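Local structure of purine-binding protein BAB2_0673 (Brucella melitensis biovar Abortus, 3S99) at residues G234-M239 with V251-G256; T246-V251 with T291-D296. The protein binds adenine and probably other purines such as guanine, and may take part in their uptake through an ABC-type system. All blocks are in the same frame, centred on the assembly; numbering follows the deposited sequence.

Contact 1: residues G234-M239 with V251-G256; sequences GQASDM and VVDEWG
Ala-236 meets the neighbouring strand through both of its backbone polar atoms. Its carbonyl O receives the N-H of Asp-253 at 2.9 Å in a nearly straight bond (163°), although the position of this oxygen is somewhat uncertain in the model. Its own N-H reaches Val-251 O at 3.0 Å, but the bond is weak because the angle at the hydrogen is only 129°. Val-252 lies between these two points, and its CA-H points at Ala-236 O from 3.3 Å. The parallel pairing ends here because strand 231-236 turns away: Ser-237 N bonds back to Gln-235 O, and the positive phi of Ala-236 (80°) makes this a classic gamma turn.

The two strands belong to the mixed sheet of one lobe of a BMP-family binding protein, with their C-terminal ends near the ligand cleft. The Gln-235 side chain comes within about 4 Å of bound adenine, measured between nearest atoms, and Asp-253 packs against Trp-42, an adenine-binding residue.

Beyond the backbone bonds, the Asp-253 carboxylate lies beside the turn. With CG next to its backbone N and anti to its carbonyl carbon, OD2 comes 3.6 Å from Ala-236 CB. Asp-253 CB rests over one face of the Trp-255 ring, toward its rim. Further out, Val-252 CG2 packs at 3.9 Å from Asp-238 N, while the Asp-238 carboxylate is held by Gln-247.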
ATOM      1  N   GLY A 234       3.841  -5.877   9.046  1.00 18.22           N
ATOM      2  CA  GLY A 234       4.224  -4.522   8.711  1.00 18.46           C
ATOM      3  C   GLY A 234       3.597  -4.055   7.420  1.00 17.79           C
ATOM      4  O   GLY A 234       3.151  -4.858   6.596  1.00 17.61           O
ATOM      5  N   GLN A 235       3.605  -2.737   7.237  1.00 16.66           N
ATOM      6  CA  GLN A 235       2.932  -2.092   6.135  1.00 16.35           C
ATOM      7  C   GLN A 235       3.852  -1.118   5.446  1.00 16.03           C
ATOM      8  O   GLN A 235       4.380  -0.228   6.102  1.00 16.49           O
ATOM      9  CB  GLN A 235       1.730  -1.308   6.689  1.00 17.23           C
ATOM     10  CG  GLN A 235       0.926  -0.437   5.678  1.00 15.59           C
ATOM     11  CD  GLN A 235       0.257  -1.181   4.548  1.00 16.64           C
ATOM     12  OE1 GLN A 235       0.353  -2.430   4.408  1.00 16.07           O
ATOM     13  NE2 GLN A 235      -0.462  -0.415   3.722  1.00 14.82           N
ATOM     14  N   ALA A 236       4.029  -1.288   4.140  1.00 15.49           N
ATOM     15  CA  ALA A 236       4.780  -0.386   3.282  1.00 15.66           C
ATOM     16  C   ALA A 236       6.265  -0.639   3.425  1.00 17.46           C
ATOM     17  O   ALA A 236       6.999  -0.727   2.417  1.00 17.21           O
ATOM     18  CB  ALA A 236       4.460   1.111   3.624  1.00 14.91           C
ATOM     19  N   SER A 237       6.703  -0.666   4.688  1.00 17.76           N
ATOM     20  CA  SER A 237       8.092  -0.899   5.051  1.00 19.51           C
ATOM     21  C   SER A 237       8.226  -2.175   5.831  1.00 19.15           C
ATOM     22  O   SER A 237       7.276  -2.602   6.489  1.00 18.03           O
ATOM     23  CB  SER A 237       8.574   0.234   5.971  1.00 20.39           C
ATOM     24  OG  SER A 237      10.005   0.239   5.986  1.00 26.03           O
ATOM     25  N   ASP A 238       9.430  -2.754   5.818  1.00 20.04           N
ATOM     26  CA  ASP A 238       9.744  -3.850   6.736  1.00 20.60           C
ATOM     27  C   ASP A 238       9.874  -3.241   8.128  1.00 21.24           C
ATOM     28  O   ASP A 238      10.818  -2.518   8.383  1.00 22.60           O
ATOM     29  CB  ASP A 238      11.021  -4.601   6.312  1.00 21.00           C
ATOM     30  CG  ASP A 238      11.328  -5.799   7.216  1.00 22.33           C
ATOM     31  OD1 ASP A 238      10.615  -5.980   8.240  1.00 21.47           O
ATOM     32  OD2 ASP A 238      12.297  -6.549   6.907  1.00 21.82           O
ATOM     33  N   MET A 239       8.912  -3.540   9.016  1.00 21.55           N
ATOM     34  CA  MET A 239       8.857  -2.957  10.361  1.00 21.69           C
ATOM     35  C   MET A 239       9.406  -3.870  11.443  1.00 22.73           C
ATOM     36  O   MET A 239       9.082  -3.695  12.634  1.00 23.62           O
ATOM     37  CB  MET A 239       7.414  -2.580  10.724  1.00 21.06           C
ATOM     38  CG  MET A 239       6.799  -1.540   9.817  1.00 17.97           C
ATOM     39  SD  MET A 239       5.066  -1.199  10.258  1.00 17.87           S
ATOM     40  CE  MET A 239       4.863   0.358   9.380  1.00 15.23           C
ATOM     41  N   VAL A 251       4.204  -6.273   3.524  1.00 16.29           N
ATOM     42  CA  VAL A 251       4.094  -5.925   2.117  1.00 15.38           C
ATOM     43  C   VAL A 251       4.919  -4.655   1.855  1.00 16.77           C
ATOM     44  O   VAL A 251       4.521  -3.577   2.258  1.00 17.42           O
ATOM     45  CB  VAL A 251       2.631  -5.688   1.755  1.00 15.28           C
ATOM     46  CG1 VAL A 251       2.459  -5.433   0.224  1.00 14.41           C
ATOM     47  CG2 VAL A 251       1.781  -6.898   2.181  1.00 14.35           C
ATOM     48  N   VAL A 252       6.061  -4.798   1.165  1.00 17.05           N
ATOM     49  CA  VAL A 252       7.041  -3.746   1.053  1.00 17.36           C
ATOM     50  C   VAL A 252       6.882  -3.101  -0.313  1.00 16.78           C
ATOM     51  O   VAL A 252       6.751  -3.781  -1.319  1.00 16.45           O
ATOM     52  CB  VAL A 252       8.486  -4.255   1.234  1.00 18.97           C
ATOM     53  CG1 VAL A 252       9.535  -3.119   0.972  1.00 19.46           C
ATOM     54  CG2 VAL A 252       8.686  -4.851   2.648  1.00 18.92           C
ATOM     55  N   ASP A 253       6.883  -1.776  -0.323  1.00 16.48           N
ATOM     56  CA  ASP A 253       6.654  -0.991  -1.534  1.00 16.24           C
ATOM     57  C   ASP A 253       8.022  -0.607  -2.062  1.00 17.16           C
ATOM     58  O   ASP A 253       8.751   0.103  -1.361  1.00 18.06           O
ATOM     59  CB  ASP A 253       5.891   0.279  -1.189  1.00 15.64           C
ATOM     60  CG  ASP A 253       4.521  -0.002  -0.617  1.00 15.84           C
ATOM     61  OD1 ASP A 253       3.991  -1.100  -0.859  1.00 13.81           O
ATOM     62  OD2 ASP A 253       3.959   0.890   0.035  1.00 12.62           O
ATOM     63  N   GLU A 254       8.372  -1.034  -3.277  1.00 17.51           N
ATOM     64  CA  GLU A 254       9.715  -0.711  -3.801  1.00 19.00           C
ATOM     65  C   GLU A 254       9.669   0.431  -4.845  1.00 17.89           C
ATOM     66  O   GLU A 254       9.664   0.206  -6.040  1.00 16.42           O
ATOM     67  CB  GLU A 254      10.398  -1.957  -4.356  1.00 20.43           C
ATOM     68  CG  GLU A 254      10.777  -3.003  -3.288  1.00 25.89           C
ATOM     69  CD  GLU A 254      11.913  -2.545  -2.351  1.00 29.94           C
ATOM     70  OE1 GLU A 254      12.776  -1.708  -2.721  1.00 32.67           O
ATOM     71  OE2 GLU A 254      11.916  -3.026  -1.203  1.00 35.31           O
ATOM     72  N   TRP A 255       9.672   1.666  -4.376  1.00 16.72           N
ATOM     73  CA  TRP A 255       9.505   2.781  -5.294  1.00 16.44           C
ATOM     74  C   TRP A 255      10.801   3.205  -5.971  1.00 16.28           C
ATOM     75  O   TRP A 255      10.783   3.878  -6.992  1.00 15.58           O
ATOM     76  CB  TRP A 255       8.904   3.970  -4.577  1.00 15.76           C
ATOM     77  CG  TRP A 255       7.665   3.713  -3.745  1.00 15.66           C
ATOM     78  CD1 TRP A 255       7.573   3.798  -2.390  1.00 16.64           C
ATOM     79  CD2 TRP A 255       6.349   3.371  -4.213  1.00 14.98           C
ATOM     80  NE1 TRP A 255       6.281   3.564  -1.987  1.00 15.85           N
ATOM     81  CE2 TRP A 255       5.523   3.270  -3.089  1.00 15.11           C
ATOM     82  CE3 TRP A 255       5.802   3.092  -5.478  1.00 14.23           C
ATOM     83  CZ2 TRP A 255       4.173   2.960  -3.190  1.00 15.35           C
ATOM     84  CZ3 TRP A 255       4.487   2.786  -5.569  1.00 14.90           C
ATOM     85  CH2 TRP A 255       3.677   2.708  -4.444  1.00 14.63           C
ATOM     86  N   GLY A 256      11.938   2.832  -5.400  1.00 17.04           N
ATOM     87  CA  GLY A 256      13.227   3.409  -5.816  1.00 17.30           C
ATOM     88  C   GLY A 256      13.589   3.235  -7.279  1.00 17.22           C
ATOM     89  O   GLY A 256      13.929   4.204  -7.944  1.00 18.06           O
TER

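Contact 2: residues T246-V251 with T291-D296; sequences TQLTAV and TNMPDD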
ATOM      1  N   THR A 246       7.723 -10.469  16.721  1.00 25.90           N
ATOM      2  CA  THR A 246       6.294 -10.637  16.407  1.00 24.25           C
ATOM      3  C   THR A 246       5.875 -10.261  14.988  1.00 22.37           C
ATOM      4  O   THR A 246       4.803 -10.680  14.548  1.00 21.64           O
ATOM      5  CB  THR A 246       5.393  -9.906  17.415  1.00 24.62           C
ATOM      6  OG1 THR A 246       5.792  -8.538  17.493  1.00 23.97           O
ATOM      7  CG2 THR A 246       5.476 -10.570  18.801  1.00 25.36           C
ATOM      8  N   GLN A 247       6.688  -9.507  14.247  1.00 21.99           N
ATOM      9  CA  GLN A 247       6.365  -9.307  12.842  1.00 20.62           C
ATOM     10  C   GLN A 247       6.532 -10.615  12.088  1.00 19.97           C
ATOM     11  O   GLN A 247       7.574 -11.272  12.183  1.00 20.84           O
ATOM     12  CB  GLN A 247       7.182  -8.212  12.162  1.00 20.72           C
ATOM     13  CG  GLN A 247       6.652  -7.935  10.717  1.00 19.56           C
ATOM     14  CD  GLN A 247       7.508  -6.969   9.928  1.00 20.53           C
ATOM     15  OE1 GLN A 247       7.203  -5.782   9.866  1.00 21.68           O
ATOM     16  NE2 GLN A 247       8.579  -7.478   9.296  1.00 22.43           N
ATOM     17  N   LEU A 248       5.518 -10.974  11.310  1.00 18.99           N
ATOM     18  CA  LEU A 248       5.539 -12.201  10.492  1.00 17.98           C
ATOM     19  C   LEU A 248       6.153 -11.925   9.123  1.00 17.98           C
ATOM     20  O   LEU A 248       6.931 -12.708   8.606  1.00 19.38           O
ATOM     21  CB  LEU A 248       4.125 -12.722  10.340  1.00 17.58           C
ATOM     22  CG  LEU A 248       3.453 -13.169  11.649  1.00 18.34           C
ATOM     23  CD1 LEU A 248       1.941 -13.210  11.528  1.00 17.14           C
ATOM     24  CD2 LEU A 248       3.994 -14.538  12.090  1.00 18.44           C
ATOM     25  N   THR A 249       5.778 -10.798   8.540  1.00 17.64           N
ATOM     26  CA  THR A 249       6.342 -10.289   7.301  1.00 17.24           C
ATOM     27  C   THR A 249       5.693  -8.929   7.076  1.00 17.03           C
ATOM     28  O   THR A 249       5.026  -8.395   7.966  1.00 14.99           O
ATOM     29  CB  THR A 249       6.090 -11.240   6.067  1.00 17.94           C
ATOM     30  OG1 THR A 249       6.734 -10.711   4.905  1.00 16.44           O
ATOM     31  CG2 THR A 249       4.596 -11.434   5.789  1.00 14.79           C
ATOM     32  N   ALA A 250       5.879  -8.378   5.888  1.00 17.18           N
ATOM     33  CA  ALA A 250       5.309  -7.091   5.533  1.00 16.78           C
ATOM     34  C   ALA A 250       5.209  -6.994   4.018  1.00 16.71           C
ATOM     35  O   ALA A 250       6.026  -7.543   3.331  1.00 17.38           O
ATOM     36  CB  ALA A 250       6.162  -5.951   6.072  1.00 16.97           C
ATOM     37  N   VAL A 251       4.204  -6.273   3.524  1.00 16.29           N
ATOM     38  CA  VAL A 251       4.094  -5.925   2.117  1.00 15.38           C
ATOM     39  C   VAL A 251       4.919  -4.655   1.855  1.00 16.77           C
ATOM     40  O   VAL A 251       4.521  -3.577   2.258  1.00 17.42           O
ATOM     41  CB  VAL A 251       2.631  -5.688   1.755  1.00 15.28           C
ATOM     42  CG1 VAL A 251       2.459  -5.433   0.224  1.00 14.41           C
ATOM     43  CG2 VAL A 251       1.781  -6.898   2.181  1.00 14.35           C
ATOM     44  N   THR A 291       9.371 -14.218   9.048  1.00 22.59           N
ATOM     45  CA  THR A 291       9.992 -14.395  10.338  1.00 23.10           C
ATOM     46  C   THR A 291       8.973 -14.851  11.366  1.00 23.54           C
ATOM     47  O   THR A 291       7.770 -14.703  11.176  1.00 23.07           O
ATOM     48  CB  THR A 291      10.614 -13.061  10.857  1.00 23.73           C
ATOM     49  OG1 THR A 291       9.650 -12.006  10.773  1.00 23.09           O
ATOM     50  CG2 THR A 291      11.905 -12.667  10.073  1.00 22.73           C
ATOM     51  N   ASN A 292       9.460 -15.421  12.458  1.00 24.48           N
ATOM     52  CA  ASN A 292       8.607 -15.678  13.614  1.00 24.99           C
ATOM     53  C   ASN A 292       7.446 -16.587  13.290  1.00 24.36           C
ATOM     54  O   ASN A 292       6.331 -16.357  13.760  1.00 24.58           O
ATOM     55  CB  ASN A 292       8.093 -14.356  14.196  1.00 24.21           C
ATOM     56  CG  ASN A 292       9.212 -13.500  14.709  1.00 26.62           C
ATOM     57  OD1 ASN A 292       9.968 -13.929  15.570  1.00 28.80           O
ATOM     58  ND2 ASN A 292       9.343 -12.286  14.177  1.00 25.37           N
ATOM     59  N   MET A 293       7.715 -17.626  12.501  1.00 24.41           N
ATOM     60  CA  MET A 293       6.684 -18.564  12.077  1.00 24.27           C
ATOM     61  C   MET A 293       7.375 -19.894  11.794  1.00 24.77           C
ATOM     62  O   MET A 293       8.590 -19.901  11.605  1.00 24.26           O
ATOM     63  CB  MET A 293       5.971 -18.025  10.826  1.00 22.93           C
ATOM     64  CG  MET A 293       6.804 -18.104   9.576  1.00 22.90           C
ATOM     65  SD  MET A 293       6.081 -17.483   8.053  1.00 19.28           S
ATOM     66  CE  MET A 293       6.019 -15.722   8.492  1.00 20.81           C
ATOM     67  N   PRO A 294       6.628 -21.018  11.810  1.00 25.45           N
ATOM     68  CA  PRO A 294       7.259 -22.304  11.506  1.00 26.59           C
ATOM     69  C   PRO A 294       7.780 -22.403  10.066  1.00 26.67           C
ATOM     70  O   PRO A 294       7.289 -21.707   9.176  1.00 26.24           O
ATOM     71  CB  PRO A 294       6.142 -23.329  11.775  1.00 26.98           C
ATOM     72  CG  PRO A 294       5.198 -22.644  12.703  1.00 26.74           C
ATOM     73  CD  PRO A 294       5.251 -21.194  12.320  1.00 25.64           C
ATOM     74  N   ASP A 295       8.775 -23.255   9.853  1.00 27.27           N
ATOM     75  CA  ASP A 295       9.372 -23.412   8.534  1.00 27.75           C
ATOM     76  C   ASP A 295       8.380 -23.769   7.416  1.00 26.58           C
ATOM     77  O   ASP A 295       8.596 -23.387   6.256  1.00 25.62           O
ATOM     78  CB  ASP A 295      10.490 -24.461   8.557  1.00 29.47           C
ATOM     79  CG  ASP A 295      11.767 -23.948   9.211  1.00 32.38           C
ATOM     80  OD1 ASP A 295      11.826 -22.753   9.588  1.00 35.38           O
ATOM     81  OD2 ASP A 295      12.713 -24.744   9.335  1.00 36.47           O
ATOM     82  N   ASP A 296       7.323 -24.514   7.742  1.00 25.59           N
ATOM     83  CA  ASP A 296       6.372 -24.909   6.704  1.00 24.61           C
ATOM     84  C   ASP A 296       5.505 -23.742   6.304  1.00 22.57           C
ATOM     85  O   ASP A 296       5.045 -23.690   5.173  1.00 21.92           O
ATOM     86  CB  ASP A 296       5.499 -26.111   7.102  1.00 24.57           C
ATOM     87  CG  ASP A 296       4.527 -25.787   8.210  1.00 23.25           C
ATOM     88  OD1 ASP A 296       3.346 -25.468   7.922  1.00 22.93           O
ATOM     89  OD2 ASP A 296       4.956 -25.822   9.381  1.00 26.00           O
TER
HETATM   90  O   HOH W   1       9.729  -9.970   8.839  1.00 19.27           O
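Gln-247 O is gripped by two side-chain donors from the loop ahead of helix 295-310. Asn-292 ND2 bonds to it at 2.9 Å along an almost perfectly straight N-H (176°), with the oxygen lying in the plane of the Asn-292 amide. Thr-291 OG1 donates to the same oxygen at 2.6 Å from the opposite face of the carbonyl, well above its plane. A chi1 of 50° sets this hydroxyl between its own backbone N and carbonyl carbon, where it can face the strand. The Asn-292 amide also bonds Pro-244 O, so a single NH2 group joins the loop before strand 247-253 to the strand's first residue.

One backbone bond adds to these: Thr-291 N donates to Leu-248 O at 2.9 Å. Leu-248 CA-H in turn points at Thr-291 O. The arrangement fastens the loop between strand 285-287 and helix 295-310 to the beginning of strand 247-253 in the mixed sheet, just before Pro-294 takes the N-cap position of the helix.

A water carries the polar network on to the Gln-247 side chain, accepting from NE2 and donating to Thr-291 OG1, both at 2.8 Å.

The apolar contact is that of Met-293, bent at chi3 (67°), whose CE lies 4.0 Å from Leu-248 CB. Carbon also packs against carbonyl oxygen: Met-293 CE is 3.2 Å from Leu-248 O, and Leu-248 CD2 3.4 Å from Asn-292 O. Met-293 also touches Met-146 of helix 132-146.

In the fold
Followed from the N terminus, the chain runs through strand 231-236, turns, and enters strand 247-253, so that contact 1 closes a helix-free connection between adjacent parallel strands, with eleven residues between its segments. From the end of that second strand it passes through helix 256-268, visits the other sheet with strand 275-278 and returns by way of strand 285-287; contact 2 closes this excursion, with 39 residues between its segments, at the start of strand 247-253. The segments alternate along the chain, so the two contacts cross instead of nesting, and they share Val-251. The Gln-247 carboxamide joins them directly, its OE1 also accepting from Met-239 N.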